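Local coordinates for monosaccharide ABC transporter substrate-binding protein, CUT2 family (Bradyrhizobium sp., PDB 4YHS) that probably binds a sugar or related small solute outside the cytoplasmic membrane and delivers it to an ABC importer of the CUT2 family, at residues Q108-V113 with N131-E136; K141-D146 with V311-G316. One frame throughout, in Å; residues are numbered along the deposited sequence.

Contact 1 (Q108-V113 with N131-E136)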
loop_
_atom_site.group_PDB
_atom_site.type_symbol
_atom_site.label_atom_id
_atom_site.label_comp_id
_atom_site.label_asym_id
_atom_site.label_seq_id
_atom_site.Cartn_x
_atom_site.Cartn_y
_atom_site.Cartn_z
ATOM N N GLN A 108 8.891 9.957 19.968
ATOM C CA GLN A 108 8.829 10.987 18.923
ATOM C C GLN A 108 7.438 11.635 18.849
ATOM O O GLN A 108 7.317 12.860 18.701
ATOM C CB GLN A 108 9.211 10.400 17.558
ATOM C CG GLN A 108 10.679 10.131 17.386
ATOM C CD GLN A 108 10.998 9.537 16.029
ATOM O OE1 GLN A 108 10.313 8.630 15.553
ATOM N NE2 GLN A 108 12.061 10.038 15.403
ATOM N N ILE A 109 6.394 10.817 18.953
ATOM C CA ILE A 109 5.017 11.320 19.053
ATOM C C ILE A 109 4.794 12.127 20.346
ATOM O O ILE A 109 4.243 13.233 20.312
ATOM C CB ILE A 109 3.981 10.142 18.980
ATOM C CG1 ILE A 109 3.973 9.540 17.572
ATOM C CG2 ILE A 109 2.590 10.598 19.396
ATOM C CD1 ILE A 109 3.345 8.114 17.469
ATOM N N GLU A 110 5.203 11.586 21.488
ATOM C CA GLU A 110 5.070 12.326 22.742
ATOM C C GLU A 110 5.749 13.692 22.608
ATOM O O GLU A 110 5.203 14.720 23.014
ATOM C CB GLU A 110 5.683 11.566 23.907
ATOM C CG GLU A 110 4.869 10.398 24.398
ATOM C CD GLU A 110 5.560 9.614 25.482
ATOM O OE1 GLU A 110 6.814 9.524 25.481
ATOM O OE2 GLU A 110 4.833 9.095 26.345
ATOM N N ASP A 111 6.944 13.679 22.028
ATOM C CA ASP A 111 7.720 14.902 21.895
ATOM C C ASP A 111 7.060 15.893 20.927
ATOM O O ASP A 111 7.070 17.097 21.203
ATOM C CB ASP A 111 9.141 14.574 21.443
ATOM C CG ASP A 111 9.950 13.845 22.510
ATOM O OD1 ASP A 111 9.523 13.752 23.683
ATOM O OD2 ASP A 111 11.045 13.383 22.166
ATOM N N CYS A 112 6.476 15.437 19.823
ATOM C CA CYS A 112 5.956 16.409 18.844
ATOM C C CYS A 112 4.688 17.016 19.446
ATOM O O CYS A 112 4.402 18.196 19.226
ATOM C CB CYS A 112 5.723 15.803 17.444
ATOM S SG CYS A 112 4.301 14.752 17.215
ATOM N N VAL A 113 3.970 16.246 20.257
ATOM C CA VAL A 113 2.783 16.783 20.930
ATOM C C VAL A 113 3.169 17.777 22.039
ATOM O O VAL A 113 2.529 18.824 22.207
ATOM C CB VAL A 113 1.918 15.672 21.527
ATOM C CG1 VAL A 113 0.757 16.291 22.342
ATOM C CG2 VAL A 113 1.397 14.785 20.402
ATOM N N ASN A 131 -1.443 2.486 21.299
ATOM C CA ASN A 131 -2.780 2.742 21.839
ATOM C C ASN A 131 -2.767 3.576 23.129
ATOM O O ASN A 131 -3.620 4.433 23.334
ATOM C CB ASN A 131 -3.499 1.413 22.074
ATOM C CG ASN A 131 -3.991 0.781 20.787
ATOM O OD1 ASN A 131 -3.722 1.286 19.681
ATOM N ND2 ASN A 131 -4.698 -0.348 20.913
ATOM N N LYS A 132 -1.810 3.333 24.004
ATOM C CA LYS A 132 -1.738 4.111 25.233
ATOM C C LYS A 132 -1.440 5.590 24.925
ATOM O O LYS A 132 -2.131 6.490 25.424
ATOM C CB LYS A 132 -0.684 3.526 26.157
ATOM C CG LYS A 132 -0.488 4.274 27.447
ATOM C CD LYS A 132 0.492 3.520 28.333
ATOM C CE LYS A 132 0.670 4.188 29.685
ATOM N NZ LYS A 132 0.734 5.672 29.577
ATOM N N VAL A 133 -0.435 5.857 24.101
ATOM C CA VAL A 133 -0.090 7.248 23.819
ATOM C C VAL A 133 -1.169 7.929 22.959
ATOM O O VAL A 133 -1.461 9.119 23.142
ATOM C CB VAL A 133 1.300 7.387 23.137
ATOM C CG1 VAL A 133 1.346 6.703 21.747
ATOM C CG2 VAL A 133 1.692 8.871 23.034
ATOM N N ILE A 134 -1.775 7.191 22.038
ATOM C CA ILE A 134 -2.910 7.749 21.291
ATOM C C ILE A 134 -4.067 8.146 22.228
ATOM O O ILE A 134 -4.680 9.198 22.047
ATOM C CB ILE A 134 -3.392 6.767 20.199
ATOM C CG1 ILE A 134 -2.297 6.642 19.139
ATOM C CG2 ILE A 134 -4.651 7.291 19.539
ATOM C CD1 ILE A 134 -2.560 5.679 18.011
ATOM N N GLY A 135 -4.369 7.332 23.240
ATOM C CA GLY A 135 -5.433 7.682 24.182
ATOM C C GLY A 135 -5.119 8.979 24.919
ATOM O O GLY A 135 -5.988 9.804 25.173
ATOM N N GLU A 136 -3.848 9.174 25.230
ATOM C CA GLU A 136 -3.417 10.356 25.966
ATOM C C GLU A 136 -3.476 11.609 25.094
ATOM O O GLU A 136 -3.916 12.661 25.544
ATOM C CB GLU A 136 -2.012 10.109 26.521
ATOM C CG GLU A 136 -2.003 8.972 27.539
ATOM C CD GLU A 136 -0.619 8.502 27.932
ATOM O OE1 GLU A 136 0.363 8.836 27.234
ATOM O OE2 GLU A 136 -0.522 7.772 28.943
HETATM O O HOH W 1 2.502 7.361 26.447
#
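Val-133 lays its CG2 methyl over the flank of helix 102-115, where it meets two neighbouring side chains. CG of Glu-110 is 3.8 Å from Val-133 CG2, and Ile-109 CG2 lies 4.1 Å from the same methyl. Both approaches are oblique. The branch that touches is set by chi1 of Val-133, 63°, which holds CG2 anti to the backbone N and pointing at the neighbouring helix. Ile-109 also packs on Ile-122 of strand 119-122 and on Ile-137 of helix 131-138. The two helices are neighbours on one face of the sheet holding strands 90-95, 119-122 and 144-147, as in the alpha/beta lobe of a periplasmic binding protein; the Cys-112 to Cys-62 disulfide ties helix 102-115 to strand 60-65.

Beyond CG the chain of Glu-110 runs on extended and carries its carboxylate up the outer side of the valine. There OE2 of Glu-110 comes within 4.6 Å of Glu-136 OE1. One water lies between them, 2.9 Å from Glu-110 OE2 and 2.7 Å from Glu-136 OE1, and donates to both. Lys-132 makes a salt bridge to the other oxygen, NZ to Glu-136 OE2 at a short 2.5 Å, on the syn side but 28° out of the carboxylate plane. The helices thus meet through aliphatic carbon inside, while on the solvent-facing side water and lysine would probably ease the repulsion between the two carboxylates.

Contact 2 (K141-D146 with V311-G316)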
loop_
_atom_site.group_PDB
_atom_site.type_symbol
_atom_site.label_atom_id
_atom_site.label_comp_id
_atom_site.label_asym_id
_atom_site.label_seq_id
_atom_site.Cartn_x
_atom_site.Cartn_y
_atom_site.Cartn_z
ATOM N N LYS A 141 -7.548 16.673 22.939
ATOM C CA LYS A 141 -8.345 17.144 21.809
ATOM C C LYS A 141 -7.522 17.342 20.534
ATOM O O LYS A 141 -7.821 18.194 19.698
ATOM C CB LYS A 141 -9.050 18.444 22.172
ATOM C CG LYS A 141 -9.846 18.342 23.456
ATOM C CD LYS A 141 -10.385 19.707 23.881
ATOM C CE LYS A 141 -11.795 19.935 23.372
ATOM N NZ LYS A 141 -12.760 19.608 24.436
ATOM N N ILE A 142 -6.500 16.521 20.382
ATOM C CA ILE A 142 -5.715 16.490 19.156
ATOM C C ILE A 142 -6.144 15.308 18.256
ATOM O O ILE A 142 -6.050 14.159 18.675
ATOM C CB ILE A 142 -4.217 16.387 19.495
ATOM C CG1 ILE A 142 -3.751 17.659 20.243
ATOM C CG2 ILE A 142 -3.394 16.167 18.227
ATOM C CD1 ILE A 142 -2.369 17.544 20.836
ATOM N N PRO A 143 -6.609 15.588 17.026
ATOM C CA PRO A 143 -7.024 14.485 16.148
ATOM C C PRO A 143 -5.848 13.584 15.791
ATOM O O PRO A 143 -4.746 14.098 15.545
ATOM C CB PRO A 143 -7.549 15.196 14.898
ATOM C CG PRO A 143 -7.795 16.585 15.293
ATOM C CD PRO A 143 -6.861 16.900 16.406
ATOM N N VAL A 144 -6.086 12.276 15.742
ATOM C CA VAL A 144 -5.049 11.321 15.369
ATOM C C VAL A 144 -5.549 10.559 14.142
ATOM O O VAL A 144 -6.616 9.935 14.168
ATOM C CB VAL A 144 -4.706 10.345 16.521
ATOM C CG1 VAL A 144 -3.608 9.397 16.098
ATOM C CG2 VAL A 144 -4.289 11.127 17.786
ATOM N N ILE A 145 -4.747 10.597 13.082
ATOM C CA ILE A 145 -5.065 9.925 11.818
ATOM C C ILE A 145 -4.208 8.664 11.633
ATOM O O ILE A 145 -2.980 8.717 11.736
ATOM C CB ILE A 145 -4.793 10.853 10.623
ATOM C CG1 ILE A 145 -5.407 12.227 10.824
ATOM C CG2 ILE A 145 -5.289 10.234 9.340
ATOM C CD1 ILE A 145 -6.854 12.223 10.982
ATOM N N ASP A 146 -4.871 7.554 11.332
ATOM C CA ASP A 146 -4.256 6.260 11.076
ATOM C C ASP A 146 -3.894 6.135 9.587
ATOM O O ASP A 146 -4.773 5.981 8.733
ATOM C CB ASP A 146 -5.260 5.175 11.527
ATOM C CG ASP A 146 -4.781 3.765 11.326
ATOM O OD1 ASP A 146 -3.633 3.524 10.855
ATOM O OD2 ASP A 146 -5.611 2.889 11.672
ATOM N N VAL A 311 -6.919 18.180 8.175
ATOM C CA VAL A 311 -7.312 19.585 8.014
ATOM C C VAL A 311 -8.833 19.713 8.148
ATOM O O VAL A 311 -9.332 20.578 8.871
ATOM C CB VAL A 311 -6.797 20.132 6.659
ATOM C CG1 VAL A 311 -7.356 21.538 6.370
ATOM C CG2 VAL A 311 -5.232 20.156 6.673
ATOM N N ARG A 312 -9.570 18.816 7.509
ATOM C CA ARG A 312 -11.040 18.884 7.561
ATOM C C ARG A 312 -11.541 18.770 9.013
ATOM O O ARG A 312 -12.433 19.519 9.436
ATOM C CB ARG A 312 -11.672 17.788 6.690
ATOM C CG ARG A 312 -11.587 18.036 5.190
ATOM C CD ARG A 312 -12.003 16.789 4.359
ATOM N NE ARG A 312 -12.112 17.136 2.946
ATOM C CZ ARG A 312 -13.127 17.812 2.412
ATOM N NH1 ARG A 312 -14.143 18.216 3.182
ATOM N NH2 ARG A 312 -13.138 18.091 1.102
ATOM N N ILE A 313 -10.949 17.843 9.764
ATOM C CA ILE A 313 -11.305 17.643 11.168
ATOM C C ILE A 313 -11.004 18.924 11.947
ATOM O O ILE A 313 -11.872 19.463 12.648
ATOM C CB ILE A 313 -10.544 16.420 11.748
ATOM C CG1 ILE A 313 -11.056 15.124 11.129
ATOM C CG2 ILE A 313 -10.667 16.309 13.273
ATOM C CD1 ILE A 313 -10.095 13.975 11.299
ATOM N N LEU A 314 -9.791 19.444 11.803
ATOM C CA LEU A 314 -9.390 20.646 12.542
ATOM C C LEU A 314 -10.313 21.832 12.227
ATOM O O LEU A 314 -10.535 22.722 13.070
ATOM C CB LEU A 314 -7.929 21.019 12.228
ATOM C CG LEU A 314 -6.862 20.104 12.835
ATOM C CD1 LEU A 314 -5.553 20.337 12.148
ATOM C CD2 LEU A 314 -6.737 20.420 14.296
ATOM N N GLU A 315 -10.872 21.840 11.026
ATOM C CA GLU A 315 -11.728 22.956 10.607
ATOM C C GLU A 315 -13.223 22.663 10.794
ATOM O O GLU A 315 -14.073 23.478 10.432
ATOM C CB GLU A 315 -11.423 23.302 9.145
ATOM C CG GLU A 315 -9.998 23.812 8.952
ATOM C CD GLU A 315 -9.732 24.285 7.546
ATOM O OE1 GLU A 315 -10.667 24.264 6.712
ATOM O OE2 GLU A 315 -8.588 24.690 7.273
ATOM N N GLY A 316 -13.534 21.508 11.370
ATOM C CA GLY A 316 -14.914 21.119 11.601
ATOM C C GLY A 316 -15.714 20.814 10.346
ATOM O O GLY A 316 -16.951 20.880 10.372
#
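Ile-313 reaches from the last turn of helix 299-314 to Pro-143, just before strand 144-147, and to Ile-145 within it, one with each of its branches. From CB, which points at the strand segment, the CG2 methyl goes to Pro-143: it lies 3.5 Å from Pro-143 CG and 3.7 Å from Pro-143 CB, against the CB-CG end of the ring. The proline and isoleucine side chains run antiparallel alongside one another. The other branch, CG1, carries CD1 to the strand, where it ends 3.7 Å from Ile-145 CD1; these two isoleucines meet end to end, methyl to methyl. A chi1 of -69° at Ile-313 separates the tasks, placing CG2 anti to the backbone N and CG1 anti to the carbonyl carbon.

Leu-314 adds a second hold on the proline. Its CB points less directly at the strand segment, but CD2 swings in to 4.1 Å from both Pro-143 CG and Pro-143 CD, the two side chains lying roughly perpendicular. Ile-145 extends the apolar surface along the helix, touching Ala-306, Gln-309 and Ala-310, while Leu-314 also packs on Ala-119 of the adjacent strand.

Just beyond these contacts the helix ends in a Schellman motif with Gly-316 at positive phi; one of its two bonds back into the last turn runs from Gly-316 N to Ile-313 O at 2.9 Å. Pro-143 and Ile-145, alternate residues of the chain, turn the same way and receive the helix end on one face of a mixed sheet, parallel around strand 144-147. Helix-on-sheet packing of this kind is characteristic of the three-layer alpha/beta lobes of periplasmic sugar-binding proteins.

Contacts 1 and 2 belong to the same lobe, their centres about 15 Å apart, and lie one after the other along the chain, with helix 131-138 leading directly into strand 144-147. Contact 1 joins two neighbouring helices and mixes a buried aliphatic part with a charged, water-bridged outer side; contact 2 sets a helix end on a strand, is partly buried and wholly apolar. The contacts touch directly, through the loop before the strand, where Val-113 CG1 packs 3.7 Å from Ile-142 CD1, and through the strand itself, where Ile-134 CG2 lies 4.2 Å from Val-144 CG1. Val-144 faces helix 131-138, whereas Pro-143 and Ile-145 face helix 299-314, so strand 144-147 is sandwiched between both helical layers.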